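PDB 3CGX: putative nucleotide-diphospho-sugar transferase from Desulfovibrio desulfuricans subsp. desulfuricans, which probably transfers a sugar from a nucleotide-diphospho-sugar donor to an acceptor not yet identified. Local coordinates for residues Val40-Gln45 with Arg212-Ala217. Numbering follows the deposited sequence.
Sequences VQDMLQ and RSSTYA
Asp-42, on helix 29-47, reaches across to the first turn of helix 214-221 and is gripped there by Ser-214 and Thr-215. Its CB is turned toward the other segment, and with chi1 at -67° CG lies beside the backbone N, which carries the carboxylate out to the helix start. Asp-42 OD2 lies against Ser-213 CB at 3.3 Å. Asp-42 OD1 accepts from Ser-214 OG at 2.6 Å, met on its syn side and 19° out of the carboxylate plane. Asp-42 OD2 offers its syn lone pair to Thr-215 N at 2.8 Å, whereas Thr-215 OG1, at 2.7 Å, comes to Asp-42 OD2 from above the plane. Three bonds on two oxygens fix the rotation of the group. Aspartate suits its place because its short arm brings an acceptor to a first-turn N-H; serine and threonine add short hydroxyl donors, and Ser-214 OG also bonds to His-38. Ser-213 is the N-cap: its OG accepts from Tyr-216 N and is bonded to Phe-210 O as well. A water accepts from Gln-41 NE2 and donates to Ser-214 OG, the glutamine amide also accepting from Trp-72. Asp-42 thus ties helix 214-221, near the end of the chain, to helix 29-47, which packs on strands 5-11 and 53-58 through Val-40, Met-43 and Leu-44; the helix dipole and three donors would be expected to favour its ionised form.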
ATOM      1  N   VAL A  40      -3.823  -5.500  -6.545  1.00 20.98           N
ATOM      2  CA  VAL A  40      -4.825  -5.064  -5.571  1.00 21.86           C
ATOM      3  C   VAL A  40      -5.710  -6.227  -5.106  1.00 24.28           C
ATOM      4  O   VAL A  40      -5.932  -6.466  -3.899  1.00 23.28           O
ATOM      5  CB  VAL A  40      -5.669  -3.835  -6.083  1.00 22.58           C
ATOM      6  CG1 VAL A  40      -6.840  -3.572  -5.155  1.00 23.07           C
ATOM      7  CG2 VAL A  40      -4.784  -2.548  -6.222  1.00 19.48           C
ATOM      8  N   GLN A  41      -6.232  -6.958  -6.076  1.00 26.28           N
ATOM      9  CA  GLN A  41      -7.018  -8.161  -5.773  1.00 25.81           C
ATOM     10  C   GLN A  41      -6.309  -9.139  -4.883  1.00 29.26           C
ATOM     11  O   GLN A  41      -6.880  -9.655  -3.932  1.00 27.46           O
ATOM     12  CB  GLN A  41      -7.427  -8.895  -7.051  1.00 27.11           C
ATOM     13  CG  GLN A  41      -8.449  -8.133  -7.811  1.00 27.17           C
ATOM     14  CD  GLN A  41      -8.749  -8.725  -9.168  1.00 36.31           C
ATOM     15  OE1 GLN A  41      -9.248  -8.016 -10.015  1.00 24.43           O
ATOM     16  NE2 GLN A  41      -8.435 -10.034  -9.391  1.00 29.02           N
ATOM     17  N   ASP A  42      -5.069  -9.437  -5.202  1.00 25.14           N
ATOM     18  CA  ASP A  42      -4.318 -10.380  -4.411  1.00 24.40           C
ATOM     19  C   ASP A  42      -4.077  -9.885  -2.997  1.00 26.61           C
ATOM     20  O   ASP A  42      -4.228 -10.658  -2.031  1.00 27.19           O
ATOM     21  CB  ASP A  42      -2.955 -10.729  -5.052  1.00 25.03           C
ATOM     22  CG  ASP A  42      -3.091 -11.507  -6.358  1.00 31.31           C
ATOM     23  OD1 ASP A  42      -4.178 -12.000  -6.638  1.00 28.34           O
ATOM     24  OD2 ASP A  42      -2.105 -11.570  -7.105  1.00 30.63           O
HETATM   25  N   MSE A  43      -3.682  -8.618  -2.855  1.00 23.79           N
HETATM   26  CA  MSE A  43      -3.443  -8.063  -1.505  1.00 25.33           C
HETATM   27  C   MSE A  43      -4.724  -8.060  -0.672  1.00 26.32           C
HETATM   28  O   MSE A  43      -4.687  -8.413   0.512  1.00 23.75           O
HETATM   29  CB  MSE A  43      -2.831  -6.664  -1.584  1.00 24.10           C
HETATM   30  CG  MSE A  43      -1.423  -6.616  -2.204  1.00 23.70           C
HETATM   31 SE   MSE A  43      -0.726  -4.841  -2.226  0.75 27.61          SE
HETATM   32  CE  MSE A  43      -0.348  -4.680  -0.292  1.00 26.24           C
ATOM     33  N   LEU A  44      -5.837  -7.707  -1.292  1.00 25.74           N
ATOM     34  CA  LEU A  44      -7.156  -7.674  -0.618  1.00 26.63           C
ATOM     35  C   LEU A  44      -7.556  -9.032  -0.069  1.00 32.66           C
ATOM     36  O   LEU A  44      -8.041  -9.140   1.073  1.00 29.83           O
ATOM     37  CB  LEU A  44      -8.247  -7.091  -1.542  1.00 30.67           C
ATOM     38  CG  LEU A  44      -9.670  -6.993  -0.988  1.00 37.18           C
ATOM     39  CD1 LEU A  44      -9.676  -5.964   0.135  1.00 41.50           C
ATOM     40  CD2 LEU A  44     -10.730  -6.670  -2.110  1.00 39.23           C
ATOM     41  N   GLN A  45      -7.309 -10.071  -0.856  1.00 29.41           N
ATOM     42  CA  GLN A  45      -7.599 -11.424  -0.438  1.00 34.52           C
ATOM     43  C   GLN A  45      -6.844 -11.769   0.847  1.00 34.98           C
ATOM     44  O   GLN A  45      -7.414 -12.361   1.782  1.00 32.88           O
ATOM     45  CB  GLN A  45      -7.273 -12.402  -1.581  1.00 33.44           C
ATOM     46  CG  GLN A  45      -7.511 -13.843  -1.253  1.00 45.49           C
ATOM     47  CD  GLN A  45      -7.375 -14.716  -2.487  1.00 57.78           C
ATOM     48  OE1 GLN A  45      -6.690 -14.358  -3.466  1.00 64.73           O
ATOM     49  NE2 GLN A  45      -8.041 -15.849  -2.465  1.00 61.79           N
ATOM     50  N   ARG A 212       1.396 -18.770  -6.090  1.00 27.30           N
ATOM     51  CA  ARG A 212      -0.003 -19.208  -6.307  1.00 24.58           C
ATOM     52  C   ARG A 212      -0.974 -18.067  -6.543  1.00 26.72           C
ATOM     53  O   ARG A 212      -2.165 -18.303  -6.677  1.00 24.51           O
ATOM     54  CB  ARG A 212      -0.513 -20.010  -5.123  1.00 29.52           C
ATOM     55  CG  ARG A 212       0.483 -21.028  -4.669  1.00 33.31           C
ATOM     56  CD  ARG A 212      -0.166 -21.990  -3.711  1.00 37.58           C
ATOM     57  NE  ARG A 212      -0.981 -22.929  -4.460  1.00 43.89           N
ATOM     58  CZ  ARG A 212      -2.008 -23.590  -3.948  1.00 52.09           C
ATOM     59  NH1 ARG A 212      -2.379 -23.367  -2.692  1.00 55.89           N
ATOM     60  NH2 ARG A 212      -2.670 -24.455  -4.706  1.00 52.47           N
ATOM     61  N   SER A 213      -0.466 -16.836  -6.604  1.00 26.15           N
ATOM     62  CA  SER A 213      -1.311 -15.671  -6.800  1.00 23.87           C
ATOM     63  C   SER A 213      -1.729 -15.466  -8.256  1.00 26.47           C
ATOM     64  O   SER A 213      -1.099 -15.980  -9.180  1.00 24.64           O
ATOM     65  CB  SER A 213      -0.603 -14.402  -6.299  1.00 24.69           C
ATOM     66  OG  SER A 213       0.533 -14.053  -7.096  1.00 24.96           O
ATOM     67  N   SER A 214      -2.803 -14.700  -8.430  1.00 26.69           N
ATOM     68  CA  SER A 214      -3.306 -14.349  -9.759  1.00 25.31           C
ATOM     69  C   SER A 214      -2.303 -13.434 -10.430  1.00 21.45           C
ATOM     70  O   SER A 214      -2.077 -13.552 -11.628  1.00 24.26           O
ATOM     71  CB  SER A 214      -4.689 -13.725  -9.731  1.00 30.01           C
ATOM     72  OG  SER A 214      -4.668 -12.456  -9.164  1.00 27.76           O
ATOM     73  N   THR A 215      -1.655 -12.565  -9.668  1.00 23.07           N
ATOM     74  CA  THR A 215      -0.579 -11.743 -10.206  1.00 21.89           C
ATOM     75  C   THR A 215       0.524 -12.623 -10.795  1.00 22.97           C
ATOM     76  O   THR A 215       0.922 -12.440 -11.968  1.00 24.15           O
ATOM     77  CB  THR A 215       0.037 -10.798  -9.172  1.00 23.44           C
ATOM     78  OG1 THR A 215      -0.945  -9.854  -8.815  1.00 24.66           O
ATOM     79  CG2 THR A 215       1.301  -9.993  -9.759  1.00 21.53           C
ATOM     80  N   TYR A 216       1.006 -13.594 -10.013  1.00 21.86           N
ATOM     81  CA  TYR A 216       2.105 -14.432 -10.501  1.00 21.51           C
ATOM     82  C   TYR A 216       1.676 -15.223 -11.741  1.00 21.86           C
ATOM     83  O   TYR A 216       2.501 -15.432 -12.693  1.00 22.28           O
ATOM     84  CB  TYR A 216       2.674 -15.345  -9.401  1.00 21.36           C
ATOM     85  CG  TYR A 216       3.943 -16.055  -9.845  1.00 27.94           C
ATOM     86  CD1 TYR A 216       3.867 -17.247 -10.516  1.00 26.41           C
ATOM     87  CD2 TYR A 216       5.221 -15.521  -9.595  1.00 23.85           C
ATOM     88  CE1 TYR A 216       4.981 -17.898 -10.932  1.00 31.14           C
ATOM     89  CE2 TYR A 216       6.349 -16.191 -10.016  1.00 30.91           C
ATOM     90  CZ  TYR A 216       6.214 -17.365 -10.682  1.00 35.72           C
ATOM     91  OH  TYR A 216       7.322 -18.060 -11.112  1.00 43.15           O
ATOM     92  N   ALA A 217       0.425 -15.682 -11.771  1.00 23.02           N
ATOM     93  CA  ALA A 217      -0.079 -16.360 -12.989  1.00 23.51           C
ATOM     94  C   ALA A 217       0.071 -15.457 -14.231  1.00 21.55           C
ATOM     95  O   ALA A 217       0.430 -15.924 -15.335  1.00 19.59           O
ATOM     96  CB  ALA A 217      -1.569 -16.827 -12.835  1.00 21.15           C
TER
HETATM   97  O   HOH W   1      -7.681 -12.355  -7.884  1.00 38.69           O